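Local structure of cellulase (Clostridium cellulovorans, 6UI3) at residues Pro266-Ile274 with Tyr297-Asp305; Leu280-Val291 with Tyr328-Phe339. The protein probably hydrolyses beta-1,4-glucan chains of cellulose and related polysaccharides, this chain being the glycoside hydrolase family 5 catalytic domain of a longer, dockerin-bearing enzyme. All coordinates share one frame; numbering follows the deposited sequence.

Contact 1: residues Pro266-Ile274 with Tyr297-Asp305. Unlike the reference sequence in segment 266-274: Gln271 (reference Glu).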
loop_
_atom_site.group_PDB
_atom_site.type_symbol
_atom_site.label_atom_id
_atom_site.label_comp_id
_atom_site.label_asym_id
_atom_site.label_seq_id
_atom_site.Cartn_x
_atom_site.Cartn_y
_atom_site.Cartn_z
ATOM N N PRO A 266 7.216 0.556 -13.330
ATOM C CA PRO A 266 7.777 0.517 -11.979
ATOM C C PRO A 266 6.949 -0.344 -11.044
ATOM O O PRO A 266 5.757 -0.585 -11.271
ATOM C CB PRO A 266 7.752 1.985 -11.549
ATOM C CG PRO A 266 6.659 2.597 -12.345
ATOM C CD PRO A 266 6.618 1.863 -13.653
ATOM N N VAL A 267 7.594 -0.782 -9.961
ATOM C CA VAL A 267 6.975 -1.581 -8.904
ATOM C C VAL A 267 7.135 -0.846 -7.579
ATOM O O VAL A 267 8.214 -0.328 -7.270
ATOM C CB VAL A 267 7.624 -2.984 -8.823
ATOM C CG1 VAL A 267 7.037 -3.804 -7.693
ATOM C CG2 VAL A 267 7.479 -3.732 -10.147
ATOM N N ILE A 268 6.061 -0.818 -6.791
ATOM C CA ILE A 268 6.069 -0.289 -5.427
ATOM C C ILE A 268 5.795 -1.449 -4.479
ATOM O O ILE A 268 4.815 -2.180 -4.658
ATOM C CB ILE A 268 5.007 0.812 -5.267
ATOM C CG1 ILE A 268 5.372 2.034 -6.118
ATOM C CG2 ILE A 268 4.859 1.211 -3.819
ATOM C CD1 ILE A 268 4.215 2.971 -6.391
ATOM N N ILE A 269 6.657 -1.623 -3.481
ATOM C CA ILE A 269 6.386 -2.559 -2.388
ATOM C C ILE A 269 5.499 -1.816 -1.391
ATOM O O ILE A 269 5.977 -1.167 -0.443
ATOM C CB ILE A 269 7.671 -3.118 -1.761
ATOM C CG1 ILE A 269 8.586 -3.737 -2.823
ATOM C CG2 ILE A 269 7.322 -4.131 -0.677
ATOM C CD1 ILE A 269 8.008 -4.880 -3.582
ATOM N N GLY A 270 4.194 -1.890 -1.630
ATOM C CA GLY A 270 3.236 -1.129 -0.858
ATOM C C GLY A 270 3.086 -1.593 0.572
ATOM O O GLY A 270 2.583 -0.819 1.407
ATOM N N GLN A 271 3.488 -2.838 0.871
ATOM C CA GLN A 271 3.554 -3.334 2.241
ATOM C C GLN A 271 4.706 -4.313 2.376
ATOM O O GLN A 271 4.838 -5.227 1.557
ATOM C CB GLN A 271 2.289 -4.096 2.679
ATOM C CG GLN A 271 1.006 -3.278 2.601
ATOM C CD GLN A 271 -0.244 -4.023 3.041
ATOM O OE1 GLN A 271 -1.364 -3.594 2.777
ATOM N NE2 GLN A 271 -0.057 -5.121 3.710
ATOM N N PHE A 272 5.481 -4.159 3.449
ATOM C CA PHE A 272 6.398 -5.181 3.937
ATOM C C PHE A 272 6.615 -4.892 5.416
ATOM O O PHE A 272 6.285 -3.809 5.910
ATOM C CB PHE A 272 7.744 -5.187 3.190
ATOM C CG PHE A 272 8.768 -4.228 3.761
ATOM C CD1 PHE A 272 8.569 -2.865 3.717
ATOM C CD2 PHE A 272 9.947 -4.693 4.335
ATOM C CE1 PHE A 272 9.494 -1.997 4.262
ATOM C CE2 PHE A 272 10.875 -3.818 4.859
ATOM C CZ PHE A 272 10.648 -2.484 4.818
ATOM N N ALA A 273 7.173 -5.876 6.122
ATOM C CA ALA A 273 7.594 -5.725 7.515
ATOM C C ALA A 273 8.201 -7.053 7.945
ATOM O O ALA A 273 8.125 -8.054 7.223
ATOM C CB ALA A 273 6.443 -5.364 8.446
ATOM N N ILE A 274 8.815 -7.053 9.133
ATOM C CA ILE A 274 9.213 -8.282 9.823
ATOM C C ILE A 274 8.698 -8.188 11.255
ATOM O O ILE A 274 9.021 -7.239 11.982
ATOM C CB ILE A 274 10.724 -8.560 9.755
ATOM C CG1 ILE A 274 11.084 -9.779 10.625
ATOM C CG2 ILE A 274 11.570 -7.324 10.094
ATOM C CD1 ILE A 274 12.437 -10.382 10.351
ATOM N N TYR A 297 16.483 -2.112 -7.584
ATOM C CA TYR A 297 15.544 -2.190 -8.702
ATOM C C TYR A 297 14.519 -1.057 -8.680
ATOM O O TYR A 297 13.476 -1.150 -9.341
ATOM C CB TYR A 297 14.899 -3.577 -8.764
ATOM C CG TYR A 297 15.965 -4.653 -8.790
ATOM C CD1 TYR A 297 16.820 -4.789 -9.878
ATOM C CD2 TYR A 297 16.178 -5.485 -7.701
ATOM C CE1 TYR A 297 17.833 -5.747 -9.889
ATOM C CE2 TYR A 297 17.188 -6.439 -7.704
ATOM C CZ TYR A 297 18.024 -6.560 -8.803
ATOM O OH TYR A 297 19.039 -7.503 -8.842
ATOM N N GLY A 298 14.817 0.026 -7.962
ATOM C CA GLY A 298 13.975 1.209 -7.982
ATOM C C GLY A 298 12.620 1.051 -7.332
ATOM O O GLY A 298 11.690 1.788 -7.679
ATOM N N MET A 299 12.487 0.135 -6.368
ATOM C CA MET A 299 11.199 -0.132 -5.756
ATOM C C MET A 299 11.115 0.490 -4.372
ATOM O O MET A 299 11.823 0.034 -3.454
ATOM C CB MET A 299 10.977 -1.641 -5.675
ATOM C CG MET A 299 11.126 -2.300 -7.028
ATOM S SD MET A 299 10.925 -4.079 -6.993
ATOM C CE MET A 299 11.348 -4.548 -8.650
ATOM N N PRO A 300 10.269 1.492 -4.158
ATOM C CA PRO A 300 10.091 2.006 -2.797
ATOM C C PRO A 300 9.424 0.963 -1.917
ATOM O O PRO A 300 8.612 0.150 -2.378
ATOM C CB PRO A 300 9.190 3.235 -2.974
ATOM C CG PRO A 300 8.776 3.265 -4.358
ATOM C CD PRO A 300 9.456 2.212 -5.151
ATOM N N CYS A 301 9.793 0.981 -0.632
ATOM C CA CYS A 301 9.292 0.049 0.369
ATOM C C CYS A 301 8.516 0.798 1.441
ATOM O O CYS A 301 9.005 1.787 1.990
ATOM C CB CYS A 301 10.440 -0.706 1.036
ATOM S SG CYS A 301 11.374 -1.759 -0.088
ATOM N N LEU A 302 7.310 0.329 1.729
ATOM C CA LEU A 302 6.437 0.947 2.718
ATOM C C LEU A 302 6.186 -0.031 3.858
ATOM O O LEU A 302 5.512 -1.045 3.671
ATOM C CB LEU A 302 5.118 1.353 2.062
ATOM C CG LEU A 302 5.135 2.510 1.070
ATOM C CD1 LEU A 302 5.958 2.341 -0.134
ATOM C CD2 LEU A 302 3.699 2.796 0.631
ATOM N N TRP A 303 6.719 0.267 5.039
ATOM C CA TRP A 303 6.541 -0.595 6.204
ATOM C C TRP A 303 5.087 -0.574 6.671
ATOM O O TRP A 303 4.460 0.482 6.745
ATOM C CB TRP A 303 7.467 -0.119 7.335
ATOM C CG TRP A 303 7.405 -0.970 8.595
ATOM C CD1 TRP A 303 6.445 -0.920 9.552
ATOM C CD2 TRP A 303 8.351 -1.955 9.036
ATOM N NE1 TRP A 303 6.711 -1.833 10.536
ATOM C CE2 TRP A 303 7.882 -2.470 10.260
ATOM C CE3 TRP A 303 9.537 -2.457 8.513
ATOM C CZ2 TRP A 303 8.563 -3.450 10.964
ATOM C CZ3 TRP A 303 10.220 -3.420 9.227
ATOM C CH2 TRP A 303 9.732 -3.894 10.444
ATOM N N TRP A 304 4.564 -1.754 7.008
ATOM C CA TRP A 304 3.213 -1.870 7.579
ATOM C C TRP A 304 3.261 -1.633 9.084
ATOM O O TRP A 304 3.695 -2.500 9.838
ATOM C CB TRP A 304 2.605 -3.246 7.298
ATOM C CG TRP A 304 1.213 -3.357 7.860
ATOM C CD1 TRP A 304 0.843 -3.920 9.049
ATOM C CD2 TRP A 304 0.017 -2.866 7.259
ATOM N NE1 TRP A 304 -0.517 -3.794 9.231
ATOM C CE2 TRP A 304 -1.051 -3.160 8.137
ATOM C CE3 TRP A 304 -0.264 -2.208 6.060
ATOM C CZ2 TRP A 304 -2.358 -2.813 7.846
ATOM C CZ3 TRP A 304 -1.559 -1.875 5.777
ATOM C CH2 TRP A 304 -2.591 -2.178 6.656
ATOM N N ASP A 305 2.803 -0.465 9.525
ATOM C CA ASP A 305 2.859 -0.064 10.933
ATOM C C ASP A 305 1.457 -0.079 11.530
ATOM O O ASP A 305 0.662 0.830 11.306
ATOM C CB ASP A 305 3.516 1.298 11.092
ATOM C CG ASP A 305 3.858 1.604 12.533
ATOM O OD1 ASP A 305 3.185 1.037 13.432
ATOM O OD2 ASP A 305 4.775 2.423 12.742
HETATM O O HOH W 1 10.546 0.136 -9.808
#
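Phe272 and Trp303 meet in a T-shaped stack where strands 267-272 and 301-305, seventh and eighth of the parallel TIM barrel and joined through helix 280-296 as a beta-alpha-beta unit, run side by side. The edge of the indole points at the phenyl face, planes at 80° and centroids 5.5 Å apart. Ala273 CB sits over the centre of the Trp303 six-membered ring, 3.8 Å from its centroid, a CH-pi contact. Cys301 SG lies farther out above the Phe272 ring.

Four backbone bonds tie the strands: Ile269 N to Pro300 O, Leu302 N to Ile269 O, Phe272 N to Leu302 O and Trp304 N to Phe272 O (2.9 Å). Between Ile269 and Phe272 the register slips by one residue, a beta bulge. Before it, Met299 CA makes a CA-H...O contact of 3.4 Å with Val267 O.

Beyond it, the extended Gln271, a glutamate in the reference sequence, runs alongside Trp304, planes 33° apart, with Gln271 OE1 3.5 Å from Trp304 CZ3. Here family 5 enzymes carry their nucleophilic glutamate, so Gln271 probably marks the active-site mouth. Farther out, Arg64 donates to Gln271 OE1, Tyr290 stacks on Phe272, and Trp303 NE1 donates to Leu316 O.

Contact 2: residues Leu280-Val291 with Tyr328-Phe339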
loop_
_atom_site.group_PDB
_atom_site.type_symbol
_atom_site.label_atom_id
_atom_site.label_comp_id
_atom_site.label_asym_id
_atom_site.label_seq_id
_atom_site.Cartn_x
_atom_site.Cartn_y
_atom_site.Cartn_z
ATOM N N LEU A 280 15.682 -8.434 17.633
ATOM C CA LEU A 280 15.970 -7.123 17.062
ATOM C C LEU A 280 17.078 -7.171 16.017
ATOM O O LEU A 280 16.949 -6.570 14.951
ATOM C CB LEU A 280 16.327 -6.123 18.164
ATOM C CG LEU A 280 16.660 -4.716 17.649
ATOM C CD1 LEU A 280 15.479 -4.054 16.988
ATOM C CD2 LEU A 280 17.192 -3.859 18.800
ATOM N N GLN A 281 18.200 -7.833 16.307
ATOM C CA GLN A 281 19.303 -7.803 15.348
ATOM C C GLN A 281 18.921 -8.478 14.039
ATOM O O GLN A 281 19.307 -8.017 12.961
ATOM C CB GLN A 281 20.566 -8.422 15.949
ATOM C CG GLN A 281 21.111 -7.646 17.152
ATOM C CD GLN A 281 21.375 -6.183 16.853
ATOM O OE1 GLN A 281 21.997 -5.852 15.850
ATOM N NE2 GLN A 281 20.901 -5.297 17.731
ATOM N N ASP A 282 18.170 -9.577 14.109
ATOM C CA ASP A 282 17.666 -10.194 12.887
ATOM C C ASP A 282 16.748 -9.258 12.120
ATOM O O ASP A 282 16.773 -9.237 10.883
ATOM C CB ASP A 282 16.944 -11.490 13.231
ATOM C CG ASP A 282 17.886 -12.546 13.742
ATOM O OD1 ASP A 282 18.693 -13.043 12.925
ATOM O OD2 ASP A 282 17.825 -12.847 14.961
ATOM N N ARG A 283 15.911 -8.497 12.829
ATOM C CA ARG A 283 15.011 -7.568 12.151
ATOM C C ARG A 283 15.789 -6.435 11.488
ATOM O O ARG A 283 15.421 -5.976 10.397
ATOM C CB ARG A 283 13.969 -7.030 13.137
ATOM C CG ARG A 283 13.064 -8.116 13.708
ATOM C CD ARG A 283 11.662 -7.598 13.991
ATOM N NE ARG A 283 11.606 -6.646 15.090
ATOM C CZ ARG A 283 10.607 -5.795 15.295
ATOM N NH1 ARG A 283 9.585 -5.739 14.456
ATOM N NH2 ARG A 283 10.642 -4.986 16.341
ATOM N N ILE A 284 16.864 -5.964 12.129
ATOM C CA ILE A 284 17.722 -4.935 11.533
ATOM C C ILE A 284 18.349 -5.459 10.251
ATOM O O ILE A 284 18.298 -4.814 9.195
ATOM C CB ILE A 284 18.807 -4.490 12.536
ATOM C CG1 ILE A 284 18.176 -3.752 13.722
ATOM C CG2 ILE A 284 19.843 -3.605 11.850
ATOM C CD1 ILE A 284 19.131 -3.558 14.900
ATOM N N ASN A 285 18.943 -6.652 10.331
ATOM C CA ASN A 285 19.617 -7.226 9.172
ATOM C C ASN A 285 18.638 -7.493 8.043
ATOM O O ASN A 285 18.920 -7.202 6.876
ATOM C CB ASN A 285 20.312 -8.537 9.548
ATOM C CG ASN A 285 21.412 -8.362 10.568
ATOM O OD1 ASN A 285 21.927 -7.258 10.778
ATOM N ND2 ASN A 285 21.797 -9.467 11.189
ATOM N N PHE A 286 17.465 -8.026 8.380
ATOM C CA PHE A 286 16.415 -8.230 7.391
ATOM C C PHE A 286 16.045 -6.934 6.694
ATOM O O PHE A 286 15.948 -6.879 5.460
ATOM C CB PHE A 286 15.188 -8.818 8.095
ATOM C CG PHE A 286 13.944 -8.913 7.229
ATOM C CD1 PHE A 286 13.091 -7.834 7.059
ATOM C CD2 PHE A 286 13.593 -10.107 6.619
ATOM C CE1 PHE A 286 11.934 -7.958 6.272
ATOM C CE2 PHE A 286 12.431 -10.214 5.843
ATOM C CZ PHE A 286 11.625 -9.152 5.675
ATOM N N THR A 287 15.796 -5.888 7.474
ATOM C CA THR A 287 15.269 -4.640 6.930
ATOM C C THR A 287 16.302 -3.959 6.052
ATOM O O THR A 287 15.980 -3.484 4.953
ATOM C CB THR A 287 14.793 -3.744 8.073
ATOM O OG1 THR A 287 13.749 -4.403 8.799
ATOM C CG2 THR A 287 14.273 -2.423 7.568
ATOM N N LYS A 288 17.554 -3.946 6.493
ATOM C CA LYS A 288 18.630 -3.395 5.677
ATOM C C LYS A 288 18.745 -4.151 4.356
ATOM O O LYS A 288 18.792 -3.553 3.277
ATOM C CB LYS A 288 19.940 -3.479 6.468
ATOM C CG LYS A 288 21.195 -3.158 5.677
ATOM C CD LYS A 288 21.255 -1.702 5.297
ATOM C CE LYS A 288 22.436 -1.415 4.368
ATOM N NZ LYS A 288 23.759 -1.738 4.960
ATOM N N PHE A 289 18.794 -5.484 4.432
ATOM C CA PHE A 289 18.923 -6.291 3.225
ATOM C C PHE A 289 17.745 -6.069 2.289
ATOM O O PHE A 289 17.912 -5.914 1.075
ATOM C CB PHE A 289 19.020 -7.779 3.583
ATOM C CG PHE A 289 19.233 -8.650 2.396
ATOM C CD1 PHE A 289 20.504 -8.925 1.951
ATOM C CD2 PHE A 289 18.168 -9.143 1.676
ATOM C CE1 PHE A 289 20.714 -9.699 0.819
ATOM C CE2 PHE A 289 18.368 -9.934 0.562
ATOM C CZ PHE A 289 19.627 -10.200 0.130
ATOM N N TYR A 290 16.536 -6.101 2.845
ATOM C CA TYR A 290 15.317 -5.982 2.053
ATOM C C TYR A 290 15.279 -4.655 1.315
ATOM O O TYR A 290 15.085 -4.611 0.094
ATOM C CB TYR A 290 14.114 -6.119 2.996
ATOM C CG TYR A 290 12.780 -6.306 2.328
ATOM C CD1 TYR A 290 12.171 -5.267 1.626
ATOM C CD2 TYR A 290 12.118 -7.513 2.410
ATOM C CE1 TYR A 290 10.945 -5.439 1.009
ATOM C CE2 TYR A 290 10.885 -7.691 1.790
ATOM C CZ TYR A 290 10.301 -6.640 1.101
ATOM O OH TYR A 290 9.066 -6.775 0.481
ATOM N N VAL A 291 15.462 -3.554 2.038
ATOM C CA VAL A 291 15.378 -2.248 1.399
ATOM C C VAL A 291 16.522 -2.062 0.412
ATOM O O VAL A 291 16.335 -1.472 -0.658
ATOM C CB VAL A 291 15.271 -1.115 2.435
ATOM C CG1 VAL A 291 15.269 0.246 1.759
ATOM C CG2 VAL A 291 14.001 -1.288 3.255
ATOM N N TYR A 328 12.106 1.269 18.466
ATOM C CA TYR A 328 13.061 0.495 17.666
ATOM C C TYR A 328 13.646 1.425 16.607
ATOM O O TYR A 328 13.433 1.240 15.401
ATOM C CB TYR A 328 12.410 -0.736 17.021
ATOM C CG TYR A 328 11.510 -1.462 17.987
ATOM C CD1 TYR A 328 12.006 -1.926 19.190
ATOM C CD2 TYR A 328 10.145 -1.614 17.727
ATOM C CE1 TYR A 328 11.181 -2.541 20.119
ATOM C CE2 TYR A 328 9.322 -2.227 18.642
ATOM C CZ TYR A 328 9.836 -2.689 19.833
ATOM O OH TYR A 328 9.022 -3.291 20.779
ATOM N N PRO A 329 14.384 2.459 17.028
ATOM C CA PRO A 329 14.937 3.393 16.031
ATOM C C PRO A 329 15.883 2.707 15.067
ATOM O O PRO A 329 16.056 3.179 13.925
ATOM C CB PRO A 329 15.635 4.457 16.889
ATOM C CG PRO A 329 16.056 3.710 18.141
ATOM C CD PRO A 329 14.884 2.751 18.387
ATOM N N GLU A 330 16.466 1.575 15.479
ATOM C CA GLU A 330 17.383 0.839 14.624
ATOM C C GLU A 330 16.698 0.364 13.353
ATOM O O GLU A 330 17.356 0.175 12.326
ATOM C CB GLU A 330 17.936 -0.377 15.370
ATOM C CG GLU A 330 18.653 -0.075 16.680
ATOM C CD GLU A 330 17.763 -0.104 17.939
ATOM O OE1 GLU A 330 16.523 0.036 17.828
ATOM O OE2 GLU A 330 18.328 -0.263 19.030
ATOM N N LEU A 331 15.389 0.131 13.387
ATOM C CA LEU A 331 14.700 -0.349 12.199
ATOM C C LEU A 331 14.470 0.780 11.209
ATOM O O LEU A 331 14.519 0.566 9.991
ATOM C CB LEU A 331 13.375 -1.017 12.585
ATOM C CG LEU A 331 13.550 -2.292 13.398
ATOM C CD1 LEU A 331 12.206 -2.919 13.745
ATOM C CD2 LEU A 331 14.439 -3.320 12.700
ATOM N N VAL A 332 14.184 1.983 11.703
ATOM C CA VAL A 332 14.113 3.137 10.819
ATOM C C VAL A 332 15.479 3.388 10.199
ATOM O O VAL A 332 15.608 3.643 8.992
ATOM C CB VAL A 332 13.601 4.372 11.587
ATOM C CG1 VAL A 332 13.566 5.581 10.678
ATOM C CG2 VAL A 332 12.229 4.100 12.215
ATOM N N GLN A 333 16.534 3.308 11.012
ATOM C CA GLN A 333 17.875 3.520 10.488
ATOM C C GLN A 333 18.243 2.452 9.465
ATOM O O GLN A 333 18.956 2.741 8.499
ATOM C CB GLN A 333 18.890 3.560 11.634
ATOM C CG GLN A 333 20.278 4.005 11.197
ATOM C CD GLN A 333 20.281 5.406 10.625
ATOM O OE1 GLN A 333 19.731 6.324 11.225
ATOM N NE2 GLN A 333 20.869 5.568 9.453
ATOM N N ALA A 334 17.772 1.217 9.655
ATOM C CA ALA A 334 18.045 0.154 8.688
ATOM C C ALA A 334 17.413 0.459 7.340
ATOM O O ALA A 334 18.005 0.167 6.291
ATOM C CB ALA A 334 17.543 -1.192 9.223
ATOM N N MET A 335 16.200 1.027 7.341
ATOM C CA MET A 335 15.586 1.443 6.087
ATOM C C MET A 335 16.420 2.516 5.410
ATOM O O MET A 335 16.671 2.447 4.200
ATOM C CB MET A 335 14.162 1.954 6.339
ATOM C CG MET A 335 13.190 0.892 6.846
ATOM S SD MET A 335 11.465 1.411 7.053
ATOM C CE MET A 335 11.009 0.425 8.452
ATOM N N LYS A 336 16.880 3.505 6.180
ATOM C CA LYS A 336 17.720 4.551 5.614
ATOM C C LYS A 336 19.014 3.976 5.073
ATOM O O LYS A 336 19.473 4.357 3.987
ATOM C CB LYS A 336 18.045 5.607 6.669
ATOM C CG LYS A 336 16.865 6.413 7.077
ATOM C CD LYS A 336 17.272 7.339 8.193
ATOM C CE LYS A 336 16.126 8.203 8.598
ATOM N NZ LYS A 336 16.511 9.060 9.752
ATOM N N ASP A 337 19.631 3.062 5.821
ATOM C CA ASP A 337 20.900 2.505 5.387
ATOM C C ASP A 337 20.725 1.650 4.141
ATOM O O ASP A 337 21.617 1.615 3.286
ATOM C CB ASP A 337 21.528 1.673 6.508
ATOM C CG ASP A 337 22.007 2.512 7.681
ATOM O OD1 ASP A 337 22.098 3.753 7.574
ATOM O OD2 ASP A 337 22.310 1.909 8.733
ATOM N N GLY A 338 19.584 0.974 4.002
ATOM C CA GLY A 338 19.338 0.207 2.797
ATOM C C GLY A 338 19.045 1.081 1.597
ATOM O O GLY A 338 19.419 0.742 0.471
ATOM N N PHE A 339 18.370 2.214 1.825
ATOM C CA PHE A 339 17.984 3.110 0.743
ATOM C C PHE A 339 19.158 3.934 0.227
ATOM O O PHE A 339 19.290 4.136 -0.978
ATOM C CB PHE A 339 16.860 4.039 1.214
ATOM C CG PHE A 339 16.379 4.960 0.147
ATOM C CD1 PHE A 339 15.548 4.500 -0.861
ATOM C CD2 PHE A 339 16.792 6.281 0.102
ATOM C CE1 PHE A 339 15.114 5.320 -1.852
ATOM C CE2 PHE A 339 16.361 7.127 -0.914
ATOM C CZ PHE A 339 15.539 6.636 -1.912
#
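Leu331 is the main bump of this helix pair, its forked end pushed against helix 280-291. Leu331 CD2 lies 3.6 Å from Ile284 N and also meets the backbone of Arg283. In one of the two modelled conformers of Arg283, Leu331 CD1 rests over the centre of a guanidinium face, 3.6 Å from Arg283 CZ. At the edge of that group stands Tyr328, planes 73° apart, its ring face receiving Arg283 NH2 toward the rim; the cation-pi attraction is long and at most weak.

The segments run in the same general direction at 30°, their axes approaching to 7.5 Å, close for two helices. Small residues permit this: Ala334 CB packs against both Ile284 O and Thr287 CG2, and Gly338 lets its CA come to 4.7 Å from Lys288 CA. Thr287 CG2, anti to the backbone N (chi1 -61° for OG1), reaches Met335 CG at 3.6 Å. Val291 CG1 packs on the backbone at Met335 O and Phe339 N. Along the solvent-side flank Ile284 CD1 presses on Glu330 CB at 3.4 Å, and Lys288, in one conformer, bends over Asp337 and Gly338.

No hydrogen bond crosses the interface. Thr287 OG1 donates to Arg283 O of its own helix, and Arg283 NH1 to Ile274 O in the loop after strand 267-272, which implies that shape and apolar packing, rather than directed bonds, join these outer helices.

Overall arrangement
Contact 1 belongs to the barrel core, its centre about 8 Å from the chain centre, whereas contact 2 lies in the outer helical layer, its centre about 19 Å from the chain centre, and is partly open to solvent. Helix 280-296 links them: it is the crossover of the beta-alpha-beta unit whose two strands pair in contact 1, and helix 329-339, following the last strand, packs beside it. Backbone hydrogen bonds and aromatic stacking dominate between 266-274 and 297-305, while aliphatic packing joins 280-291 to 328-339, with Glu330, Asp337 and Lys288 at its margin and Arg283 buried. The layers interlock where Trp303 CE3 touches Met335 CE.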